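Local coordinates for IPT/TIG domain-containing protein BACOVA_02650 (Bacteroides ovatus, PDB 5E7G) that binds xyloglucan at the bacterial cell surface, probably capturing the polysaccharide before its transport into the periplasm for degradation, at residues A310-N315 and F363-F368; N329-Q334 and G431-N436; T369-Q374 and A442-Y447. All blocks are in the same frame, centred on the assembly; numbering follows the deposited sequence.

Interaction 1 of 3, residues A310-N315 and F363-F368; sequences APYVSN and FVKEVF. With CA (calcium ion), chain C.
Pro311 and Phe363 are the residues whose CA atoms come nearest across the contact, 6.4 Å apart, and no direct hydrogen bond joins the segments 310-315 and 363-368. Segment 310-315 is irregular and leads from strand 301-303 toward strand 318-322; segment 363-368 begins as the end of strand 356-364. The contact thus lays a loop over the end of this strand, which lies between 403-409 and 442-455 in the sheet of the xyloglucan-binding domain, a two-sheet beta sandwich, that does not hold the sugar-binding strands. The main interaction is CH-pi: Pro311 CA stands 3.8 Å from the centroid of the Phe363 ring and 5° off its normal, squarely over the face. Pro311 CB covers the base of the same face, 3.8 Å from Phe363 CG. The ring reaches the proline because Phe363 CG lies anti to the backbone N (chi1 -179°), on a side chain already directed at the loop. Trp403 meets Phe363 edge-to-face and also touches Pro311, adding a third member to this apolar packing. Farther out, Tyr312 CD2 comes obliquely to Phe363 CZ at 4.2 Å, a looser apolar touch. Lys365 bends at its second torsion (chi2 74°) and brings NZ to 3.2 Å from Tyr312 OH, but the angle is too poor for a hydrogen bond. A water instead accepts from Lys365 NZ at 3.0 Å and, weakly, from Ala310 N, linking the two segments. At the other end of the loop, calcium is ligated by Asn288, Asp290, Thr317, Asp449 and a water molecule, together with the backbone Asn315 O at 2.4 Å.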
loop_
_atom_site.group_PDB
_atom_site.type_symbol
_atom_site.label_atom_id
_atom_site.label_comp_id
_atom_site.label_asym_id
_atom_site.label_seq_id
_atom_site.Cartn_x
_atom_site.Cartn_y
_atom_site.Cartn_z
ATOM N N ALA A 310 -0.693 -34.757 -16.223
ATOM C CA ALA A 310 -0.749 -33.660 -17.203
ATOM C C ALA A 310 -0.912 -32.354 -16.400
ATOM O O ALA A 310 -0.251 -32.235 -15.362
ATOM C CB ALA A 310 -1.867 -33.908 -18.214
ATOM N N PRO A 311 -1.759 -31.382 -16.827
ATOM C CA PRO A 311 -1.800 -30.247 -15.898
ATOM C C PRO A 311 -2.787 -30.450 -14.734
ATOM O O PRO A 311 -3.100 -29.476 -14.050
ATOM C CB PRO A 311 -2.234 -29.090 -16.795
ATOM C CG PRO A 311 -3.108 -29.722 -17.790
ATOM C CD PRO A 311 -2.551 -31.092 -18.042
ATOM N N TYR A 312 -3.249 -31.688 -14.530
ATOM C CA TYR A 312 -4.120 -32.082 -13.406
ATOM C C TYR A 312 -5.536 -31.509 -13.500
ATOM O O TYR A 312 -6.517 -32.255 -13.494
ATOM C CB TYR A 312 -3.476 -31.688 -12.070
ATOM C CG TYR A 312 -2.133 -32.351 -11.842
ATOM C CD1 TYR A 312 -2.035 -33.733 -11.697
ATOM C CD2 TYR A 312 -0.965 -31.601 -11.776
ATOM C CE1 TYR A 312 -0.813 -34.349 -11.491
ATOM C CE2 TYR A 312 0.263 -32.208 -11.567
ATOM C CZ TYR A 312 0.330 -33.584 -11.427
ATOM O OH TYR A 312 1.547 -34.196 -11.223
ATOM N N VAL A 313 -5.644 -30.190 -13.584
ATOM C CA VAL A 313 -6.925 -29.545 -13.850
ATOM C C VAL A 313 -6.860 -28.713 -15.133
ATOM O O VAL A 313 -5.777 -28.307 -15.577
ATOM C CB VAL A 313 -7.354 -28.653 -12.677
ATOM C CG1 VAL A 313 -7.693 -29.514 -11.451
ATOM C CG2 VAL A 313 -6.264 -27.642 -12.349
ATOM N N SER A 314 -8.022 -28.479 -15.737
ATOM C CA SER A 314 -8.100 -27.669 -16.948
ATOM C C SER A 314 -9.511 -27.168 -17.211
ATOM O O SER A 314 -10.485 -27.823 -16.855
ATOM C CB SER A 314 -7.614 -28.468 -18.164
ATOM O OG SER A 314 -8.534 -29.488 -18.519
ATOM N N ASN A 315 -9.608 -26.002 -17.845
ATOM C CA ASN A 315 -10.881 -25.518 -18.371
ATOM C C ASN A 315 -11.154 -26.126 -19.747
ATOM O O ASN A 315 -10.724 -25.599 -20.780
ATOM C CB ASN A 315 -10.888 -23.999 -18.456
ATOM C CG ASN A 315 -11.021 -23.337 -17.100
ATOM O OD1 ASN A 315 -10.939 -23.988 -16.056
ATOM N ND2 ASN A 315 -11.223 -22.026 -17.108
ATOM N N PHE A 363 1.094 -23.931 -18.121
ATOM C CA PHE A 363 1.521 -24.905 -17.134
ATOM C C PHE A 363 2.817 -25.534 -17.596
ATOM O O PHE A 363 2.855 -26.158 -18.654
ATOM C CB PHE A 363 0.451 -25.985 -16.932
ATOM C CG PHE A 363 0.816 -27.035 -15.906
ATOM C CD1 PHE A 363 1.703 -28.054 -16.215
ATOM C CD2 PHE A 363 0.244 -27.013 -14.638
ATOM C CE1 PHE A 363 2.026 -29.032 -15.270
ATOM C CE2 PHE A 363 0.562 -27.986 -13.686
ATOM C CZ PHE A 363 1.447 -28.993 -14.000
ATOM N N VAL A 364 3.867 -25.374 -16.794
ATOM C CA VAL A 364 5.168 -25.981 -17.070
ATOM C C VAL A 364 5.458 -27.072 -16.047
ATOM O O VAL A 364 5.512 -26.802 -14.849
ATOM C CB VAL A 364 6.304 -24.925 -17.038
ATOM C CG1 VAL A 364 7.648 -25.557 -17.403
ATOM C CG2 VAL A 364 5.976 -23.775 -17.975
ATOM N N LYS A 365 5.639 -28.302 -16.517
ATOM C CA LYS A 365 5.938 -29.424 -15.629
ATOM C C LYS A 365 7.285 -29.233 -14.947
ATOM O O LYS A 365 7.407 -29.405 -13.730
ATOM C CB LYS A 365 5.944 -30.741 -16.401
ATOM C CG LYS A 365 6.247 -31.972 -15.537
ATOM C CD LYS A 365 5.073 -32.346 -14.647
ATOM C CE LYS A 365 5.379 -33.600 -13.833
ATOM N NZ LYS A 365 4.218 -34.037 -13.011
ATOM N N GLU A 366 8.296 -28.903 -15.748
ATOM C CA GLU A 366 9.644 -28.665 -15.247
ATOM C C GLU A 366 10.388 -27.627 -16.083
ATOM O O GLU A 366 10.193 -27.539 -17.298
ATOM C CB GLU A 366 10.444 -29.969 -15.224
ATOM C CG GLU A 366 11.744 -29.862 -14.432
ATOM C CD GLU A 366 11.511 -29.440 -12.978
ATOM O OE1 GLU A 366 10.851 -30.200 -12.230
ATOM O OE2 GLU A 366 11.975 -28.341 -12.589
ATOM N N VAL A 367 11.240 -26.842 -15.424
ATOM C CA VAL A 367 12.052 -25.855 -16.118
ATOM C C VAL A 367 12.955 -26.546 -17.121
ATOM O O VAL A 367 13.267 -27.730 -16.987
ATOM C CB VAL A 367 12.922 -25.026 -15.159
ATOM C CG1 VAL A 367 12.062 -24.065 -14.347
ATOM C CG2 VAL A 367 13.744 -25.936 -14.253
ATOM N N PHE A 368 13.366 -25.792 -18.130
ATOM C CA PHE A 368 14.180 -26.328 -19.209
ATOM C C PHE A 368 15.178 -25.276 -19.680
ATOM O O PHE A 368 15.076 -24.099 -19.320
ATOM C CB PHE A 368 13.289 -26.786 -20.366
ATOM C CG PHE A 368 12.201 -25.809 -20.711
ATOM C CD1 PHE A 368 12.486 -24.655 -21.430
ATOM C CD2 PHE A 368 10.896 -26.040 -20.314
ATOM C CE1 PHE A 368 11.488 -23.751 -21.745
ATOM C CE2 PHE A 368 9.898 -25.146 -20.626
ATOM C CZ PHE A 368 10.195 -23.995 -21.346
HETATM CA CA CA C . -9.788 -24.577 -22.736
HETATM O O HOH W 1 2.189 -35.666 -14.570
HETATM O O HOH W 2 -10.912 -22.746 -21.714
#

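Interaction 2 of 3, residues N329-Q334 and G431-N436; sequences NYWWKQ and GVYATN. With BGC (beta-D-glucopyranose), chain B.
Strands 332-334 and 431-436 run antiparallel, their axes 163° apart and 4.7 Å at closest approach, while the chain turns a corner at Tyr330 and Trp331 that interrupts the pairing. Before the corner, Asn329 and Asn436 form a hydrogen-bonded pair: Asn436 N gives a nearly straight bond to Asn329 O, whereas the return bond from Asn329 N meets Asn436 O from above the carbonyl plane. Asn329 OD1 accepts from Trp331 N at 3.0 Å, an Asx turn that braces the corner. Beyond it, Ala434 N donates to Lys333 O at 2.7 Å, and Gln334 faces Tyr433 as a non-hydrogen-bonded pair, with Gln334 CB 3.5 Å from Tyr433 CD2. With CG anti to the backbone N (chi1 -179°), the Trp331 indole carries CZ3 to 3.8 Å from Tyr433 CD2. These rings meet rim to rim with planes at 41°, neither lying over the other. A glucose covers one face of the indole, its C3 3.9 Å above the plane and toward the rim, while Gln334 NE2 lies 3.5 Å from the opposite face, also toward the rim. Gln334 OE1 accepts from Asp299 N, which helps to place this amide, and NE2 bonds weakly to Trp332 O. An alanine in place of Trp331 would take away the platform under this glucose and is likely to leave the Tyr433 rim and the Gln334 amide without their aromatic neighbour. Trp332 presents its ring edge to Ala434, CE3 lying 3.7 Å from CB, on the side lined by Ile321 and Ile444. An indole lying flat beneath a pyranose, with Tyr330 and Tyr433 also in the pocket, is the aromatic platform characteristic of carbohydrate-binding beta sandwiches, here recognising the glucan backbone of xyloglucan.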
loop_
_atom_site.group_PDB
_atom_site.type_symbol
_atom_site.label_atom_id
_atom_site.label_comp_id
_atom_site.label_asym_id
_atom_site.label_seq_id
_atom_site.Cartn_x
_atom_site.Cartn_y
_atom_site.Cartn_z
ATOM N N ASN A 329 17.035 -27.652 -33.139
ATOM C CA ASN A 329 15.828 -28.004 -33.891
ATOM C C ASN A 329 14.959 -26.759 -34.087
ATOM O O ASN A 329 14.358 -26.258 -33.136
ATOM C CB ASN A 329 15.045 -29.106 -33.171
ATOM C CG ASN A 329 13.895 -29.654 -34.004
ATOM O OD1 ASN A 329 13.354 -28.970 -34.871
ATOM N ND2 ASN A 329 13.513 -30.897 -33.733
ATOM N N TYR A 330 14.898 -26.269 -35.323
ATOM C CA TYR A 330 14.222 -25.005 -35.624
ATOM C C TYR A 330 12.830 -25.220 -36.217
ATOM O O TYR A 330 12.186 -24.274 -36.675
ATOM C CB TYR A 330 15.089 -24.160 -36.565
ATOM C CG TYR A 330 16.408 -23.775 -35.937
ATOM C CD1 TYR A 330 16.503 -22.674 -35.096
ATOM C CD2 TYR A 330 17.554 -24.525 -36.161
ATOM C CE1 TYR A 330 17.706 -22.322 -34.506
ATOM C CE2 TYR A 330 18.762 -24.180 -35.578
ATOM C CZ TYR A 330 18.831 -23.078 -34.750
ATOM O OH TYR A 330 20.026 -22.728 -34.160
ATOM N N TRP A 331 12.366 -26.466 -36.190
ATOM C CA TRP A 331 10.977 -26.778 -36.510
ATOM C C TRP A 331 10.544 -28.094 -35.858
ATOM O O TRP A 331 10.666 -29.168 -36.453
ATOM C CB TRP A 331 10.768 -26.855 -38.016
ATOM C CG TRP A 331 9.345 -27.142 -38.387
ATOM C CD1 TRP A 331 8.822 -28.343 -38.767
ATOM C CD2 TRP A 331 8.257 -26.209 -38.399
ATOM N NE1 TRP A 331 7.477 -28.214 -39.026
ATOM C CE2 TRP A 331 7.105 -26.915 -38.803
ATOM C CE3 TRP A 331 8.147 -24.845 -38.111
ATOM C CZ2 TRP A 331 5.861 -26.303 -38.927
ATOM C CZ3 TRP A 331 6.912 -24.240 -38.234
ATOM C CH2 TRP A 331 5.785 -24.966 -38.639
ATOM N N TRP A 332 10.022 -27.993 -34.641
ATOM C CA TRP A 332 9.690 -29.166 -33.838
ATOM C C TRP A 332 8.175 -29.331 -33.745
ATOM O O TRP A 332 7.558 -29.906 -34.641
ATOM C CB TRP A 332 10.333 -29.048 -32.451
ATOM C CG TRP A 332 10.045 -30.203 -31.542
ATOM C CD1 TRP A 332 10.201 -31.528 -31.825
ATOM C CD2 TRP A 332 9.565 -30.131 -30.196
ATOM N NE1 TRP A 332 9.840 -32.287 -30.740
ATOM C CE2 TRP A 332 9.446 -31.454 -29.726
ATOM C CE3 TRP A 332 9.220 -29.079 -29.344
ATOM C CZ2 TRP A 332 8.997 -31.752 -28.441
ATOM C CZ3 TRP A 332 8.777 -29.375 -28.069
ATOM C CH2 TRP A 332 8.667 -30.701 -27.631
ATOM N N LYS A 333 7.577 -28.805 -32.679
ATOM C CA LYS A 333 6.145 -28.953 -32.441
ATOM C C LYS A 333 5.467 -27.589 -32.381
ATOM O O LYS A 333 6.065 -26.598 -31.945
ATOM C CB LYS A 333 5.899 -29.739 -31.145
ATOM C CG LYS A 333 6.217 -31.220 -31.276
ATOM C CD LYS A 333 5.843 -32.004 -30.034
ATOM C CE LYS A 333 5.977 -33.500 -30.286
ATOM N NZ LYS A 333 5.696 -34.313 -29.069
ATOM N N GLN A 334 4.218 -27.539 -32.830
ATOM C CA GLN A 334 3.523 -26.272 -32.947
ATOM C C GLN A 334 2.026 -26.457 -33.141
ATOM O O GLN A 334 1.561 -27.555 -33.457
ATOM C CB GLN A 334 4.107 -25.460 -34.119
ATOM C CG GLN A 334 3.867 -26.079 -35.513
ATOM C CD GLN A 334 4.655 -27.358 -35.741
ATOM O OE1 GLN A 334 4.096 -28.388 -36.125
ATOM N NE2 GLN A 334 5.963 -27.297 -35.511
ATOM N N GLY A 431 -0.638 -18.536 -33.910
ATOM C CA GLY A 431 0.264 -19.664 -33.991
ATOM C C GLY A 431 1.217 -19.703 -32.821
ATOM O O GLY A 431 1.745 -18.677 -32.401
ATOM N N VAL A 432 1.416 -20.901 -32.288
ATOM C CA VAL A 432 2.360 -21.135 -31.211
ATOM C C VAL A 432 3.358 -22.183 -31.692
ATOM O O VAL A 432 2.970 -23.283 -32.069
ATOM C CB VAL A 432 1.642 -21.600 -29.923
ATOM C CG1 VAL A 432 2.649 -21.913 -28.826
ATOM C CG2 VAL A 432 0.658 -20.522 -29.467
ATOM N N TYR A 433 4.638 -21.828 -31.694
ATOM C CA TYR A 433 5.668 -22.681 -32.278
ATOM C C TYR A 433 6.761 -22.931 -31.266
ATOM O O TYR A 433 7.326 -21.985 -30.719
ATOM C CB TYR A 433 6.262 -22.036 -33.544
ATOM C CG TYR A 433 5.227 -21.607 -34.558
ATOM C CD1 TYR A 433 4.572 -20.384 -34.438
ATOM C CD2 TYR A 433 4.901 -22.422 -35.639
ATOM C CE1 TYR A 433 3.622 -19.983 -35.366
ATOM C CE2 TYR A 433 3.951 -22.029 -36.572
ATOM C CZ TYR A 433 3.315 -20.808 -36.430
ATOM O OH TYR A 433 2.366 -20.405 -37.349
ATOM N N ALA A 434 7.045 -24.208 -31.015
ATOM C CA ALA A 434 8.118 -24.610 -30.110
ATOM C C ALA A 434 9.359 -25.049 -30.895
ATOM O O ALA A 434 9.267 -25.844 -31.831
ATOM C CB ALA A 434 7.649 -25.730 -29.199
ATOM N N THR A 435 10.517 -24.532 -30.498
ATOM C CA THR A 435 11.782 -24.866 -31.143
ATOM C C THR A 435 12.878 -24.953 -30.092
ATOM O O THR A 435 12.667 -24.546 -28.950
ATOM C CB THR A 435 12.179 -23.816 -32.194
ATOM O OG1 THR A 435 12.417 -22.566 -31.539
ATOM C CG2 THR A 435 11.080 -23.650 -33.241
ATOM N N ASN A 436 14.042 -25.473 -30.486
ATOM C CA ASN A 436 15.201 -25.564 -29.597
ATOM C C ASN A 436 16.491 -25.073 -30.271
ATOM O O ASN A 436 17.220 -25.859 -30.875
ATOM C CB ASN A 436 15.382 -27.006 -29.108
ATOM C CG ASN A 436 16.436 -27.130 -28.018
ATOM O OD1 ASN A 436 16.791 -26.151 -27.362
ATOM N ND2 ASN A 436 16.937 -28.338 -27.821
HETATM C C2 BGC B . 8.504 -26.190 -42.872
HETATM C C3 BGC B . 9.462 -25.408 -42.034
HETATM C C4 BGC B . 9.260 -23.965 -42.118
HETATM C C5 BGC B . 7.822 -23.586 -42.010
HETATM C C6 BGC B . 7.649 -22.138 -42.365
HETATM C C1 BGC B . 7.021 -25.828 -42.625
HETATM O O2 BGC B . 8.661 -27.579 -42.606
HETATM O O3 BGC B . 10.859 -25.678 -42.424
HETATM O O4 BGC B . 9.948 -23.342 -40.975
HETATM O O5 BGC B . 6.890 -24.332 -42.860
HETATM O O6 BGC B . 7.613 -21.438 -41.146
#

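Interaction 3 of 3, residues T369-Q374 and A442-Y447; sequences TGPVFQ and ATIEVY. With XYS (alpha-D-xylopyranose), chain D.
This is apolar packing between the two sheets of the xyloglucan-binding domain: segment 369-374 enters strand 372-377 of the glycan-binding sheet, and 442-447 begins the long strand 442-455 of the other. Their end-to-end directions differ by 46°, no hydrogen bond passes between them, and the CA atoms of Phe373 and Val446 are 10.5 Å apart, a separation that side chains rather than backbones must bridge. At the nearer end Pro371 does this with its ring: CG touches Ala442 CB at 3.7 Å and Ile444 CG2 at 3.8 Å, the proline and isoleucine passing alongside one another and pointing opposite ways. Ile444 places CG1 between its backbone N and carbonyl carbon (chi1 70°), which turns the CG2 methyl to the proline and lets CG1 carry CD1 to Phe373. Deeper in, Phe373 reaches across with its far end alone. Its CZ lies 4.0 Å from Val446 CB and 4.1 Å from Ile444 CD1, both approaching the ring obliquely. Ile321 and Ala434 also touch Phe373, and Phe448 meets it edge-to-face, enlarging the apolar cluster. The next residue, Gln374, belongs to the sugar site: its chain is extended (chi1 175°), and OE1 accepts a hydrogen bond of 3.0 Å from O4 of a xylose. Strand 372-377 thus sends neighbouring side chains to different tasks, Phe373 to the interior and Gln374 to the ligand. Because the side-chain contacts between the segments are carbon-to-carbon touches, with no hydrogen bond across, the hold probably rests on shape fit and burial of apolar surface.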
loop_
_atom_site.group_PDB
_atom_site.type_symbol
_atom_site.label_atom_id
_atom_site.label_comp_id
_atom_site.label_asym_id
_atom_site.label_seq_id
_atom_site.Cartn_x
_atom_site.Cartn_y
_atom_site.Cartn_z
ATOM N N THR A 369 16.147 -25.710 -20.478
ATOM C CA THR A 369 17.179 -24.820 -20.993
ATOM C C THR A 369 17.390 -25.089 -22.475
ATOM O O THR A 369 17.789 -26.189 -22.866
ATOM C CB THR A 369 18.510 -24.994 -20.234
ATOM O OG1 THR A 369 18.274 -24.961 -18.822
ATOM C CG2 THR A 369 19.483 -23.888 -20.601
ATOM N N GLY A 370 17.100 -24.081 -23.292
ATOM C CA GLY A 370 17.260 -24.176 -24.733
ATOM C C GLY A 370 15.964 -23.924 -25.474
ATOM O O GLY A 370 15.873 -22.990 -26.269
ATOM N N PRO A 371 14.951 -24.766 -25.226
ATOM C CA PRO A 371 13.663 -24.644 -25.913
ATOM C C PRO A 371 12.997 -23.292 -25.688
ATOM O O PRO A 371 13.049 -22.750 -24.582
ATOM C CB PRO A 371 12.831 -25.774 -25.301
ATOM C CG PRO A 371 13.826 -26.767 -24.848
ATOM C CD PRO A 371 14.998 -25.964 -24.368
ATOM N N VAL A 372 12.387 -22.753 -26.740
ATOM C CA VAL A 372 11.704 -21.471 -26.664
ATOM C C VAL A 372 10.432 -21.519 -27.496
ATOM O O VAL A 372 10.249 -22.429 -28.312
ATOM C CB VAL A 372 12.596 -20.312 -27.162
ATOM C CG1 VAL A 372 13.804 -20.119 -26.243
ATOM C CG2 VAL A 372 13.038 -20.566 -28.604
ATOM N N PHE A 373 9.564 -20.536 -27.291
ATOM C CA PHE A 373 8.298 -20.455 -28.009
ATOM C C PHE A 373 8.216 -19.209 -28.873
ATOM O O PHE A 373 8.742 -18.155 -28.512
ATOM C CB PHE A 373 7.124 -20.465 -27.038
ATOM C CG PHE A 373 6.946 -21.765 -26.322
ATOM C CD1 PHE A 373 6.213 -22.789 -26.891
ATOM C CD2 PHE A 373 7.515 -21.965 -25.081
ATOM C CE1 PHE A 373 6.050 -23.990 -26.230
ATOM C CE2 PHE A 373 7.351 -23.161 -24.416
ATOM C CZ PHE A 373 6.619 -24.175 -24.994
ATOM N N GLN A 374 7.550 -19.352 -30.012
ATOM C CA GLN A 374 7.181 -18.222 -30.856
ATOM C C GLN A 374 5.664 -18.076 -30.894
ATOM O O GLN A 374 4.948 -19.057 -31.094
ATOM C CB GLN A 374 7.721 -18.403 -32.274
ATOM C CG GLN A 374 7.284 -17.314 -33.258
ATOM C CD GLN A 374 7.723 -17.591 -34.683
ATOM O OE1 GLN A 374 7.903 -18.742 -35.080
ATOM N NE2 GLN A 374 7.892 -16.532 -35.462
ATOM N N ALA A 442 16.872 -31.099 -24.871
ATOM C CA ALA A 442 16.060 -30.892 -23.683
ATOM C C ALA A 442 14.693 -31.550 -23.871
ATOM O O ALA A 442 14.272 -31.826 -24.997
ATOM C CB ALA A 442 15.915 -29.396 -23.385
ATOM N N THR A 443 14.017 -31.828 -22.763
ATOM C CA THR A 443 12.671 -32.389 -22.814
ATOM C C THR A 443 11.746 -31.494 -22.010
ATOM O O THR A 443 12.112 -31.027 -20.929
ATOM C CB THR A 443 12.625 -33.830 -22.281
ATOM O OG1 THR A 443 11.623 -33.930 -21.263
ATOM C CG2 THR A 443 13.976 -34.244 -21.710
ATOM N N ILE A 444 10.564 -31.229 -22.560
ATOM C CA ILE A 444 9.636 -30.269 -21.968
ATOM C C ILE A 444 8.214 -30.807 -21.945
ATOM O O ILE A 444 7.851 -31.682 -22.736
ATOM C CB ILE A 444 9.633 -28.899 -22.733
ATOM C CG1 ILE A 444 8.991 -29.029 -24.125
ATOM C CG2 ILE A 444 11.056 -28.325 -22.840
ATOM C CD1 ILE A 444 8.752 -27.694 -24.804
ATOM N N GLU A 445 7.417 -30.259 -21.037
ATOM C CA GLU A 445 5.996 -30.546 -20.977
ATOM C C GLU A 445 5.257 -29.266 -20.607
ATOM O O GLU A 445 5.275 -28.839 -19.449
ATOM C CB GLU A 445 5.710 -31.655 -19.970
ATOM C CG GLU A 445 4.274 -32.127 -19.978
ATOM C CD GLU A 445 4.005 -33.190 -18.943
ATOM O OE1 GLU A 445 4.937 -33.531 -18.182
ATOM O OE2 GLU A 445 2.861 -33.688 -18.895
ATOM N N VAL A 446 4.627 -28.648 -21.602
ATOM C CA VAL A 446 3.976 -27.353 -21.424
ATOM C C VAL A 446 2.546 -27.367 -21.976
ATOM O O VAL A 446 2.278 -27.959 -23.025
ATOM C CB VAL A 446 4.784 -26.231 -22.106
ATOM C CG1 VAL A 446 4.134 -24.877 -21.865
ATOM C CG2 VAL A 446 6.223 -26.230 -21.593
ATOM N N TYR A 447 1.636 -26.705 -21.267
ATOM C CA TYR A 447 0.238 -26.642 -21.675
ATOM C C TYR A 447 -0.228 -25.198 -21.732
ATOM O O TYR A 447 0.233 -24.364 -20.955
ATOM C CB TYR A 447 -0.648 -27.446 -20.717
ATOM C CG TYR A 447 -0.282 -28.910 -20.646
ATOM C CD1 TYR A 447 -0.815 -29.824 -21.548
ATOM C CD2 TYR A 447 0.606 -29.378 -19.684
ATOM C CE1 TYR A 447 -0.478 -31.173 -21.489
ATOM C CE2 TYR A 447 0.950 -30.723 -19.616
ATOM C CZ TYR A 447 0.407 -31.615 -20.521
ATOM O OH TYR A 447 0.753 -32.946 -20.456
HETATM C C1 XYS D . 6.600 -20.429 -41.076
HETATM C C2 XYS D . 7.254 -19.076 -41.168
HETATM C C3 XYS D . 8.225 -18.908 -40.051
HETATM C C4 XYS D . 7.689 -19.303 -38.708
HETATM C C5 XYS D . 6.763 -20.525 -38.677
HETATM O O2 XYS D . 7.935 -18.960 -42.433
HETATM O O3 XYS D . 8.639 -17.512 -39.973
HETATM O O4 XYS D . 8.809 -19.576 -37.853
HETATM O O5 XYS D . 5.838 -20.591 -39.822
#

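How the interactions relate
The three contacts belong to one xyloglucan-binding domain and run from its calcium site to its glycan face. Interactions 2 and 3 have centres 9 Å apart and share the glycan-binding sheet, where Gln374 N is 2.7 Å from Tyr433 O and Val372 N is 2.9 Å from Thr435 O, both probable hydrogen bonds. Interaction 3 then crosses to the other sheet, where it meets interaction 1, joined by a probable hydrogen bond, Phe363 O to Tyr447 N at 2.9 Å; their centres are 12 Å apart. Interactions 1 and 2 do not touch, with nearest atoms about 7 Å apart. The sugars meet interactions 2 and 3, through Trp331 and Gln374, while the calcium is bound by Asn315 of interaction 1.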